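Local atomic coordinates of monomethylamine corrinoid protein 1 (Methanosarcina barkeri, PDB entry 3EZX), a protein that carries methyl groups on a bound corrinoid cofactor from the methyltransferase MtmB to MtbA during methane formation from methylamine. Residues I13-V18 with M66-M71; M115-F121 with A208-L212; M159-K163 with P186-W191; Q162-M166 with C180-G184. All blocks are in the same frame, centred on the assembly; numbering follows the deposited sequence.

Contact 1. Residues I13-V18 with M66-M71; sequences IVNQNV and MSGKAM
Gln16 and Ser67 meet where the chain turns out of helix 3-14. Gln16 has positive phi and is the C-prime residue of a Schellman motif. Its side chain crosses Met66 at about a right angle, its CB lying 3.5 Å from Met66 CB. The bend at chi2 (69°) then turns the amide back over the end of helix 3-14, where NE2 meets Ser67 OG (2.8 Å), with the hydroxyl oxygen near the amide plane and an N-H...O angle of 160°. Ser67 OG in turn donates to Ile13 O at 2.6 Å, tilted out of the carbonyl plane. Gln16 N reaches the same oxygen from the opposite face, so a carbonyl of the last helical turn accepts from two donors. Gln63 O, one turn back in the serine's helix, may share the hydroxyl proton.

Apolar groups flank this polar relay. Ile13 CD1 rests 3.8 Å from Ala70 CB and close to Met71 CB. Val18 straddles the other end: CG1 packs on Lys69 CG (3.5 Å) and CG2 meets Met66 CE (3.9 Å), each across at a steep angle.

Within the N-terminal helical bundle, helix 35-55 adjoins this joint through Val50, which touches Ile13 and Ser67, while Thr21 of helix 20-30 touches Ile13 and Ala70.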
loop_
_atom_site.group_PDB
_atom_site.type_symbol
_atom_site.label_atom_id
_atom_site.label_comp_id
_atom_site.label_asym_id
_atom_site.label_seq_id
_atom_site.Cartn_x
_atom_site.Cartn_y
_atom_site.Cartn_z
ATOM N N ILE A 13 -14.851 -8.718 -7.008
ATOM C CA ILE A 13 -13.957 -7.719 -7.578
ATOM C C ILE A 13 -13.956 -7.858 -9.103
ATOM O O ILE A 13 -14.127 -6.876 -9.830
ATOM C CB ILE A 13 -12.516 -7.898 -7.051
ATOM C CG1 ILE A 13 -12.489 -7.723 -5.534
ATOM C CG2 ILE A 13 -11.589 -6.881 -7.697
ATOM C CD1 ILE A 13 -12.909 -6.344 -5.069
ATOM N N VAL A 14 -13.781 -9.087 -9.579
ATOM C CA VAL A 14 -13.761 -9.355 -11.011
ATOM C C VAL A 14 -15.043 -8.886 -11.694
ATOM O O VAL A 14 -15.001 -8.380 -12.813
ATOM C CB VAL A 14 -13.575 -10.866 -11.304
ATOM C CG1 VAL A 14 -13.505 -11.093 -12.804
ATOM C CG2 VAL A 14 -12.304 -11.389 -10.632
ATOM N N ASN A 15 -16.179 -9.040 -11.023
ATOM C CA ASN A 15 -17.457 -8.636 -11.610
ATOM C C ASN A 15 -17.995 -7.278 -11.155
ATOM O O ASN A 15 -19.204 -7.048 -11.172
ATOM C CB ASN A 15 -18.510 -9.713 -11.349
ATOM C CG ASN A 15 -18.084 -11.070 -11.861
ATOM O OD1 ASN A 15 -17.552 -11.187 -12.967
ATOM N ND2 ASN A 15 -18.319 -12.105 -11.064
ATOM N N GLN A 16 -17.096 -6.386 -10.758
ATOM C CA GLN A 16 -17.465 -5.042 -10.313
ATOM C C GLN A 16 -18.693 -4.982 -9.412
ATOM O O GLN A 16 -19.577 -4.155 -9.621
ATOM C CB GLN A 16 -17.695 -4.126 -11.523
ATOM C CG GLN A 16 -16.471 -3.921 -12.405
ATOM C CD GLN A 16 -16.082 -5.168 -13.166
ATOM O OE1 GLN A 16 -16.893 -5.738 -13.897
ATOM N NE2 GLN A 16 -14.836 -5.598 -13.004
ATOM N N ASN A 17 -18.746 -5.852 -8.410
ATOM C CA ASN A 17 -19.871 -5.863 -7.482
ATOM C C ASN A 17 -19.528 -4.985 -6.276
ATOM O O ASN A 17 -19.228 -5.483 -5.191
ATOM C CB ASN A 17 -20.174 -7.296 -7.028
ATOM C CG ASN A 17 -21.430 -7.385 -6.186
ATOM O OD1 ASN A 17 -22.036 -6.368 -5.843
ATOM N ND2 ASN A 17 -21.827 -8.604 -5.843
ATOM N N VAL A 18 -19.580 -3.673 -6.481
ATOM C CA VAL A 18 -19.250 -2.703 -5.442
ATOM C C VAL A 18 -20.084 -2.839 -4.174
ATOM O O VAL A 18 -19.545 -2.886 -3.073
ATOM C CB VAL A 18 -19.413 -1.265 -5.960
ATOM C CG1 VAL A 18 -18.864 -0.294 -4.948
ATOM C CG2 VAL A 18 -18.725 -1.107 -7.296
ATOM N N MET A 66 -14.951 0.564 -11.016
ATOM C CA MET A 66 -15.861 -0.130 -10.124
ATOM C C MET A 66 -15.175 -1.208 -9.299
ATOM O O MET A 66 -15.555 -1.454 -8.154
ATOM C CB MET A 66 -17.026 -0.702 -10.919
ATOM C CG MET A 66 -18.006 0.376 -11.340
ATOM S SD MET A 66 -19.445 -0.274 -12.152
ATOM C CE MET A 66 -20.434 -0.665 -10.741
ATOM N N SER A 67 -14.158 -1.848 -9.868
ATOM C CA SER A 67 -13.426 -2.865 -9.130
ATOM C C SER A 67 -12.587 -2.155 -8.074
ATOM O O SER A 67 -12.365 -2.679 -6.985
ATOM C CB SER A 67 -12.534 -3.673 -10.068
ATOM O OG SER A 67 -13.306 -4.575 -10.839
ATOM N N GLY A 68 -12.136 -0.949 -8.398
ATOM C CA GLY A 68 -11.346 -0.183 -7.456
ATOM C C GLY A 68 -12.208 0.245 -6.285
ATOM O O GLY A 68 -11.815 0.114 -5.123
ATOM N N LYS A 69 -13.394 0.755 -6.593
ATOM C CA LYS A 69 -14.313 1.193 -5.556
ATOM C C LYS A 69 -14.783 -0.022 -4.763
ATOM O O LYS A 69 -15.035 0.068 -3.565
ATOM C CB LYS A 69 -15.506 1.924 -6.179
ATOM C CG LYS A 69 -16.562 2.373 -5.186
ATOM C CD LYS A 69 -16.035 3.415 -4.209
ATOM C CE LYS A 69 -17.120 3.811 -3.203
ATOM N NZ LYS A 69 -16.647 4.785 -2.171
ATOM N N ALA A 70 -14.886 -1.162 -5.436
ATOM C CA ALA A 70 -15.312 -2.391 -4.782
ATOM C C ALA A 70 -14.317 -2.767 -3.687
ATOM O O ALA A 70 -14.715 -3.196 -2.601
ATOM C CB ALA A 70 -15.415 -3.513 -5.792
ATOM N N MET A 71 -13.024 -2.606 -3.971
ATOM C CA MET A 71 -12.016 -2.943 -2.982
ATOM C C MET A 71 -11.855 -1.871 -1.909
ATOM O O MET A 71 -11.510 -2.178 -0.772
ATOM C CB MET A 71 -10.659 -3.222 -3.629
ATOM C CG MET A 71 -9.811 -4.129 -2.742
ATOM S SD MET A 71 -8.151 -4.441 -3.280
ATOM C CE MET A 71 -8.442 -5.791 -4.337
#

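Contact 2. Residues M115-F121 with A208-L212; sequences MLGANGF and AKVAL
Leu116 and Phe121 present two bumps to the small-residue side of helix 204-213, where alanines leave shallow hollows. Leu116 lays its CD2 branch against Ala211 CB, with Ala208 CA 4.2 Å from CD2 to one side. Phe121 comes in beside it, with CE1 4.0 Å from Ala211 CB. The single methyl of Ala211 is thus met by a leucine branch and by CE1 of the Phe121 ring.

Leu212 supplies a bump in the reverse direction. Although its first bond does not head straight for the partner, its CD1 swings inward and arrives in the plane of the Phe121 ring, at the CE1 edge. The same methyl lies 3.9 Å from Asn119 O. A turn earlier, Ala208 CB faces Met115 CB at 4.4 Å. Met115 then carries its thioether away from the helix.

The contact joins helices 107-118 and 204-213 on one side of the parallel sheet of the Rossmann-like B12-binding domain: Val150 touches Leu116, Leu148 touches Phe121 and Ala211, and Ala95 touches Leu116 and Phe121.

Between the segments the contact is almost wholly apolar, consistent with hydrophobic burial; the Asn119 amide nitrogen faces the Ala208 methyl, and alanines allow the close backbone approach.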
loop_
_atom_site.group_PDB
_atom_site.type_symbol
_atom_site.label_atom_id
_atom_site.label_comp_id
_atom_site.label_asym_id
_atom_site.label_seq_id
_atom_site.Cartn_x
_atom_site.Cartn_y
_atom_site.Cartn_z
ATOM N N MET A 115 -1.057 -1.507 8.128
ATOM C CA MET A 115 -0.230 -2.521 8.757
ATOM C C MET A 115 0.824 -1.840 9.606
ATOM O O MET A 115 0.956 -2.140 10.797
ATOM C CB MET A 115 0.382 -3.426 7.704
ATOM C CG MET A 115 -0.683 -4.216 6.977
ATOM S SD MET A 115 -1.481 -5.526 7.966
ATOM C CE MET A 115 -2.383 -4.627 9.287
ATOM N N LEU A 116 1.584 -0.934 9.002
ATOM C CA LEU A 116 2.555 -0.185 9.774
ATOM C C LEU A 116 1.644 0.514 10.764
ATOM O O LEU A 116 0.546 0.928 10.403
ATOM C CB LEU A 116 3.257 0.847 8.900
ATOM C CG LEU A 116 4.289 0.272 7.943
ATOM C CD1 LEU A 116 4.912 1.398 7.149
ATOM C CD2 LEU A 116 5.338 -0.479 8.736
ATOM N N GLY A 117 2.076 0.641 12.007
ATOM C CA GLY A 117 1.217 1.280 12.981
ATOM C C GLY A 117 0.533 0.178 13.752
ATOM O O GLY A 117 0.504 0.194 14.983
ATOM N N ALA A 118 -0.025 -0.786 13.025
ATOM C CA ALA A 118 -0.670 -1.924 13.660
ATOM C C ALA A 118 0.477 -2.788 14.163
ATOM O O ALA A 118 0.293 -3.671 15.000
ATOM C CB ALA A 118 -1.505 -2.691 12.651
ATOM N N ASN A 119 1.666 -2.516 13.634
ATOM C CA ASN A 119 2.872 -3.229 14.019
ATOM C C ASN A 119 3.851 -2.321 14.756
ATOM O O ASN A 119 5.060 -2.351 14.509
ATOM C CB ASN A 119 3.545 -3.843 12.795
ATOM C CG ASN A 119 2.880 -5.126 12.363
ATOM O OD1 ASN A 119 2.772 -6.072 13.141
ATOM N ND2 ASN A 119 2.429 -5.169 11.119
ATOM N N GLY A 120 3.306 -1.506 15.656
ATOM C CA GLY A 120 4.117 -0.612 16.460
ATOM C C GLY A 120 4.731 0.600 15.790
ATOM O O GLY A 120 5.885 0.931 16.051
ATOM N N PHE A 121 3.975 1.270 14.930
ATOM C CA PHE A 121 4.485 2.462 14.260
ATOM C C PHE A 121 3.529 3.628 14.411
ATOM O O PHE A 121 2.312 3.444 14.439
ATOM C CB PHE A 121 4.694 2.217 12.766
ATOM C CG PHE A 121 6.055 1.709 12.411
ATOM C CD1 PHE A 121 6.318 0.346 12.381
ATOM C CD2 PHE A 121 7.075 2.598 12.084
ATOM C CE1 PHE A 121 7.579 -0.128 12.019
ATOM C CE2 PHE A 121 8.339 2.133 11.724
ATOM C CZ PHE A 121 8.591 0.768 11.692
ATOM N N ALA A 208 5.382 -4.768 6.550
ATOM C CA ALA A 208 5.488 -4.610 7.994
ATOM C C ALA A 208 6.774 -5.248 8.515
ATOM O O ALA A 208 7.515 -4.627 9.277
ATOM C CB ALA A 208 4.278 -5.231 8.677
ATOM N N LYS A 209 7.038 -6.488 8.110
ATOM C CA LYS A 209 8.247 -7.173 8.543
ATOM C C LYS A 209 9.482 -6.375 8.148
ATOM O O LYS A 209 10.303 -6.037 8.998
ATOM C CB LYS A 209 8.338 -8.573 7.929
ATOM C CG LYS A 209 7.471 -9.619 8.603
ATOM C CD LYS A 209 7.771 -11.006 8.050
ATOM C CE LYS A 209 6.967 -12.083 8.764
ATOM N NZ LYS A 209 7.272 -13.441 8.225
ATOM N N VAL A 210 9.612 -6.076 6.859
ATOM C CA VAL A 210 10.759 -5.318 6.378
ATOM C C VAL A 210 10.906 -4.007 7.134
ATOM O O VAL A 210 12.013 -3.613 7.496
ATOM C CB VAL A 210 10.647 -5.016 4.873
ATOM C CG1 VAL A 210 11.760 -4.058 4.452
ATOM C CG2 VAL A 210 10.733 -6.320 4.076
ATOM N N ALA A 211 9.790 -3.332 7.375
ATOM C CA ALA A 211 9.824 -2.069 8.104
ATOM C C ALA A 211 10.528 -2.251 9.445
ATOM O O ALA A 211 11.377 -1.443 9.820
ATOM C CB ALA A 211 8.409 -1.544 8.325
ATOM N N LEU A 212 10.172 -3.316 10.159
ATOM C CA LEU A 212 10.762 -3.606 11.460
ATOM C C LEU A 212 12.246 -3.949 11.345
ATOM O O LEU A 212 13.078 -3.336 12.012
ATOM C CB LEU A 212 10.006 -4.755 12.141
ATOM C CG LEU A 212 8.683 -4.426 12.845
ATOM C CD1 LEU A 212 7.862 -3.442 12.037
ATOM C CD2 LEU A 212 7.910 -5.714 13.056
#

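Contact 3. Residues M159-K163 with P186-W191; sequences MLGQK and PVSDKW
Trp191 NE1 donates a hydrogen bond to Gln162 OE1 (3.0 Å), the polar link between these segments. The bond is moderately bent, 145° at the hydrogen; the donor lies in the carbonyl plane of the glutamine, while the oxygen stands somewhat out of the indole plane. The amide and indole planes are nearly parallel, 18° apart. Gln162 reaches the nitrogen with a chain that is extended beyond CG.

The aromatic interactions come from Met159, which runs past the indole in the opposite direction. With CG anti to the backbone N (chi1 175°) and a bend at the last torsion, its thioether is laid over one face. SD stands 4.3 Å from the centroid of the five-membered ring of Trp191, a Met-aromatic contact, and CE makes a CH-pi contact with the same ring at 4.2 Å.

Apolar packing completes the joint. Met159 CG lies beside Val187 CG2 (3.9 Å). At the far end of the indole, CH2 is approached by Leu160 CD2, crossing at about a right angle, and by Lys163 CB.

The contact joins the start of helix 161-171 to the loop and helix after strand 179-183 in the B12-binding domain, with the Pro186 side chain about 5 Å from the bound cobamide. Ser188 is the N-cap of helix 189-195, its OG accepting from Trp191 N (3.2 Å). The hydrogen bond to the buried amide would restrict the indole's rotation, and its face is padded by a polarisable sulfur and methyl.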
loop_
_atom_site.group_PDB
_atom_site.type_symbol
_atom_site.label_atom_id
_atom_site.label_comp_id
_atom_site.label_asym_id
_atom_site.label_seq_id
_atom_site.Cartn_x
_atom_site.Cartn_y
_atom_site.Cartn_z
ATOM N N MET A 159 6.695 6.652 -10.593
ATOM C CA MET A 159 7.748 5.935 -9.884
ATOM C C MET A 159 9.124 6.543 -10.135
ATOM O O MET A 159 10.006 6.478 -9.278
ATOM C CB MET A 159 7.763 4.473 -10.322
ATOM C CG MET A 159 8.904 3.664 -9.737
ATOM S SD MET A 159 9.211 2.175 -10.704
ATOM C CE MET A 159 10.246 2.858 -12.030
ATOM N N LEU A 160 9.306 7.125 -11.315
ATOM C CA LEU A 160 10.577 7.742 -11.679
ATOM C C LEU A 160 10.907 8.903 -10.752
ATOM O O LEU A 160 12.079 9.157 -10.448
ATOM C CB LEU A 160 10.527 8.226 -13.129
ATOM C CG LEU A 160 10.211 7.116 -14.138
ATOM C CD1 LEU A 160 10.168 7.682 -15.548
ATOM C CD2 LEU A 160 11.257 6.018 -14.028
ATOM N N GLY A 161 9.869 9.601 -10.302
ATOM C CA GLY A 161 10.065 10.724 -9.405
ATOM C C GLY A 161 10.636 10.344 -8.048
ATOM O O GLY A 161 11.012 11.213 -7.263
ATOM N N GLN A 162 10.701 9.050 -7.760
ATOM C CA GLN A 162 11.234 8.596 -6.484
ATOM C C GLN A 162 12.731 8.834 -6.487
ATOM O O GLN A 162 13.342 9.024 -5.438
ATOM C CB GLN A 162 10.940 7.112 -6.274
ATOM C CG GLN A 162 9.464 6.774 -6.365
ATOM C CD GLN A 162 9.179 5.307 -6.121
ATOM O OE1 GLN A 162 9.846 4.433 -6.671
ATOM N NE2 GLN A 162 8.173 5.030 -5.300
ATOM N N LYS A 163 13.321 8.820 -7.676
ATOM C CA LYS A 163 14.750 9.054 -7.802
ATOM C C LYS A 163 15.000 10.465 -7.298
ATOM O O LYS A 163 15.804 10.682 -6.391
ATOM C CB LYS A 163 15.193 8.930 -9.263
ATOM C CG LYS A 163 16.699 9.040 -9.454
ATOM C CD LYS A 163 17.114 8.796 -10.896
ATOM C CE LYS A 163 18.627 8.887 -11.052
ATOM N NZ LYS A 163 19.075 8.598 -12.445
ATOM N N PRO A 186 5.559 -1.268 -9.991
ATOM C CA PRO A 186 6.541 -0.910 -11.014
ATOM C C PRO A 186 7.920 -0.812 -10.365
ATOM O O PRO A 186 8.936 -0.677 -11.047
ATOM C CB PRO A 186 6.039 0.440 -11.514
ATOM C CG PRO A 186 4.563 0.325 -11.345
ATOM C CD PRO A 186 4.455 -0.293 -9.972
ATOM N N VAL A 187 7.937 -0.877 -9.035
ATOM C CA VAL A 187 9.174 -0.807 -8.265
ATOM C C VAL A 187 9.823 -2.185 -8.192
ATOM O O VAL A 187 9.225 -3.142 -7.690
ATOM C CB VAL A 187 8.912 -0.312 -6.826
ATOM C CG1 VAL A 187 10.203 -0.321 -6.023
ATOM C CG2 VAL A 187 8.327 1.083 -6.859
ATOM N N SER A 188 11.050 -2.270 -8.695
ATOM C CA SER A 188 11.801 -3.520 -8.708
ATOM C C SER A 188 12.976 -3.457 -7.738
ATOM O O SER A 188 13.398 -2.371 -7.335
ATOM C CB SER A 188 12.324 -3.793 -10.119
ATOM O OG SER A 188 13.173 -2.741 -10.554
ATOM N N ASP A 189 13.500 -4.621 -7.366
ATOM C CA ASP A 189 14.637 -4.686 -6.458
ATOM C C ASP A 189 15.847 -4.035 -7.114
ATOM O O ASP A 189 16.829 -3.704 -6.451
ATOM C CB ASP A 189 14.933 -6.139 -6.085
ATOM C CG ASP A 189 14.183 -6.577 -4.842
ATOM O OD1 ASP A 189 13.265 -5.843 -4.423
ATOM O OD2 ASP A 189 14.501 -7.648 -4.282
ATOM N N LYS A 190 15.751 -3.845 -8.426
ATOM C CA LYS A 190 16.808 -3.214 -9.205
ATOM C C LYS A 190 16.750 -1.705 -8.980
ATOM O O LYS A 190 17.723 -1.080 -8.551
ATOM C CB LYS A 190 16.608 -3.496 -10.698
ATOM C CG LYS A 190 16.417 -4.961 -11.060
ATOM C CD LYS A 190 16.425 -5.142 -12.574
ATOM C CE LYS A 190 16.104 -6.573 -12.982
ATOM N NZ LYS A 190 14.676 -6.915 -12.738
ATOM N N TRP A 191 15.587 -1.135 -9.279
ATOM C CA TRP A 191 15.356 0.296 -9.142
ATOM C C TRP A 191 15.660 0.835 -7.746
ATOM O O TRP A 191 16.073 1.986 -7.601
ATOM C CB TRP A 191 13.910 0.609 -9.542
ATOM C CG TRP A 191 13.432 1.976 -9.178
ATOM C CD1 TRP A 191 12.643 2.307 -8.117
ATOM C CD2 TRP A 191 13.687 3.195 -9.885
ATOM N NE1 TRP A 191 12.388 3.656 -8.118
ATOM C CE2 TRP A 191 13.021 4.227 -9.191
ATOM C CE3 TRP A 191 14.423 3.517 -11.034
ATOM C CZ2 TRP A 191 13.053 5.559 -9.612
ATOM C CZ3 TRP A 191 14.457 4.845 -11.453
ATOM C CH2 TRP A 191 13.778 5.848 -10.740
#

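Contact 4. Residues Q162-M166 with C180-G184; sequences QKDLM and CMFGG
Gln162 and Phe182 bring together the helix and the final strand of a beta-alpha-beta crossover in the Rossmann-like corrinoid domain: strand 147-152, helix 161-171 and strand 179-183. Segments 162-166 and 180-183 run antiparallel, at 174°, with their axes 11.2 Å apart.

Gln162 opens the segment by laying its aliphatic part over one face of the Phe182 ring. CB is 4.1 Å from the ring centroid in a CH-pi contact, offset toward the rim, and the amide plane is tilted 54° from the ring. Its OE1 is engaged by Trp191, outside this pair. One turn later Leu165 crosses obliquely, and its CD2 meets the ring edge at CZ (3.6 Å); this leucine also touches Val135 and Val136 of helix 132-141. Met166 then takes another part of the edge, its chain bent at chi2 and chi3 so that the sulfur swings back to the strand. SD lies in the ring plane, 3.8 Å from Phe182 CE1, as a Met-aromatic contact made at the edge.

The ring is thus held on a face and along its rim, while the chain continues along the cofactor pocket, where Gly184 O is hydrogen-bonded to the cobamide. Beyond the ring, Met166 CE ends 3.6 Å from Cys180 CB.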
loop_
_atom_site.group_PDB
_atom_site.type_symbol
_atom_site.label_atom_id
_atom_site.label_comp_id
_atom_site.label_asym_id
_atom_site.label_seq_id
_atom_site.Cartn_x
_atom_site.Cartn_y
_atom_site.Cartn_z
ATOM N N GLN A 162 10.701 9.050 -7.760
ATOM C CA GLN A 162 11.234 8.596 -6.484
ATOM C C GLN A 162 12.731 8.834 -6.487
ATOM O O GLN A 162 13.342 9.024 -5.438
ATOM C CB GLN A 162 10.940 7.112 -6.274
ATOM C CG GLN A 162 9.464 6.774 -6.365
ATOM C CD GLN A 162 9.179 5.307 -6.121
ATOM O OE1 GLN A 162 9.846 4.433 -6.671
ATOM N NE2 GLN A 162 8.173 5.030 -5.300
ATOM N N LYS A 163 13.321 8.820 -7.676
ATOM C CA LYS A 163 14.750 9.054 -7.802
ATOM C C LYS A 163 15.000 10.465 -7.298
ATOM O O LYS A 163 15.804 10.682 -6.391
ATOM C CB LYS A 163 15.193 8.930 -9.263
ATOM C CG LYS A 163 16.699 9.040 -9.454
ATOM C CD LYS A 163 17.114 8.796 -10.896
ATOM C CE LYS A 163 18.627 8.887 -11.052
ATOM N NZ LYS A 163 19.075 8.598 -12.445
ATOM N N ASP A 164 14.290 11.418 -7.893
ATOM C CA ASP A 164 14.402 12.818 -7.516
ATOM C C ASP A 164 14.286 12.966 -6.002
ATOM O O ASP A 164 15.082 13.662 -5.378
ATOM C CB ASP A 164 13.308 13.636 -8.211
ATOM C CG ASP A 164 13.240 15.073 -7.715
ATOM O OD1 ASP A 164 12.878 15.289 -6.537
ATOM O OD2 ASP A 164 13.546 15.989 -8.504
ATOM N N LEU A 165 13.293 12.310 -5.414
ATOM C CA LEU A 165 13.099 12.381 -3.974
ATOM C C LEU A 165 14.399 12.019 -3.258
ATOM O O LEU A 165 14.919 12.806 -2.463
ATOM C CB LEU A 165 11.967 11.438 -3.551
ATOM C CG LEU A 165 11.611 11.294 -2.067
ATOM C CD1 LEU A 165 11.446 12.660 -1.410
ATOM C CD2 LEU A 165 10.324 10.480 -1.951
ATOM N N MET A 166 14.929 10.834 -3.544
ATOM C CA MET A 166 16.173 10.405 -2.919
ATOM C C MET A 166 17.271 11.436 -3.160
ATOM O O MET A 166 18.036 11.761 -2.249
ATOM C CB MET A 166 16.610 9.038 -3.458
ATOM C CG MET A 166 15.748 7.893 -2.970
ATOM S SD MET A 166 15.546 7.918 -1.174
ATOM C CE MET A 166 16.718 6.679 -0.667
ATOM N N CYS A 180 14.581 4.607 3.932
ATOM C CA CYS A 180 13.615 4.738 2.837
ATOM C C CYS A 180 13.149 3.431 2.201
ATOM O O CYS A 180 13.958 2.648 1.711
ATOM C CB CYS A 180 14.198 5.630 1.737
ATOM S SG CYS A 180 14.479 7.330 2.236
ATOM N N MET A 181 11.836 3.218 2.197
ATOM C CA MET A 181 11.244 2.023 1.605
ATOM C C MET A 181 10.193 2.428 0.573
ATOM O O MET A 181 9.205 3.084 0.907
ATOM C CB MET A 181 10.602 1.143 2.694
ATOM C CG MET A 181 9.971 -0.154 2.171
ATOM S SD MET A 181 9.287 -1.241 3.466
ATOM C CE MET A 181 7.785 -0.383 3.874
ATOM N N PHE A 182 10.419 2.055 -0.684
ATOM C CA PHE A 182 9.473 2.363 -1.750
ATOM C C PHE A 182 8.782 1.079 -2.214
ATOM O O PHE A 182 9.339 -0.008 -2.094
ATOM C CB PHE A 182 10.180 3.028 -2.939
ATOM C CG PHE A 182 10.649 4.430 -2.666
ATOM C CD1 PHE A 182 11.970 4.685 -2.307
ATOM C CD2 PHE A 182 9.766 5.501 -2.773
ATOM C CE1 PHE A 182 12.401 5.984 -2.054
ATOM C CE2 PHE A 182 10.186 6.803 -2.523
ATOM C CZ PHE A 182 11.507 7.046 -2.164
ATOM N N GLY A 183 7.564 1.206 -2.732
ATOM C CA GLY A 183 6.833 0.040 -3.204
ATOM C C GLY A 183 5.827 0.398 -4.284
ATOM O O GLY A 183 5.826 1.519 -4.789
ATOM N N GLY A 184 4.970 -0.547 -4.652
ATOM C CA GLY A 184 3.978 -0.258 -5.671
ATOM C C GLY A 184 3.679 -1.395 -6.630
ATOM O O GLY A 184 2.557 -1.906 -6.671
#

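Contact 1 comes first along the chain and belongs to the N-terminal helical bundle; contacts 2, 3 and 4 all lie in the corrinoid-binding Rossmann-like domain, with contact 1 centred about 28 to 29 Å from each. Contacts 3 and 4 are nested inside the chain loop closed by contact 2. They share Gln162, Lys163 and helix 161-171, and their centres are only about 6 Å apart. Contact 2 sits about 18 Å from contact 4, centre to centre, yet touches it through Val210 CG1 and Met181 SD, 3.9 Å apart. The cobamide lies close to Met71 of contact 1 and to Gly183 of contact 4, so bundle and sheet domain both border the cofactor that carries the methyl group.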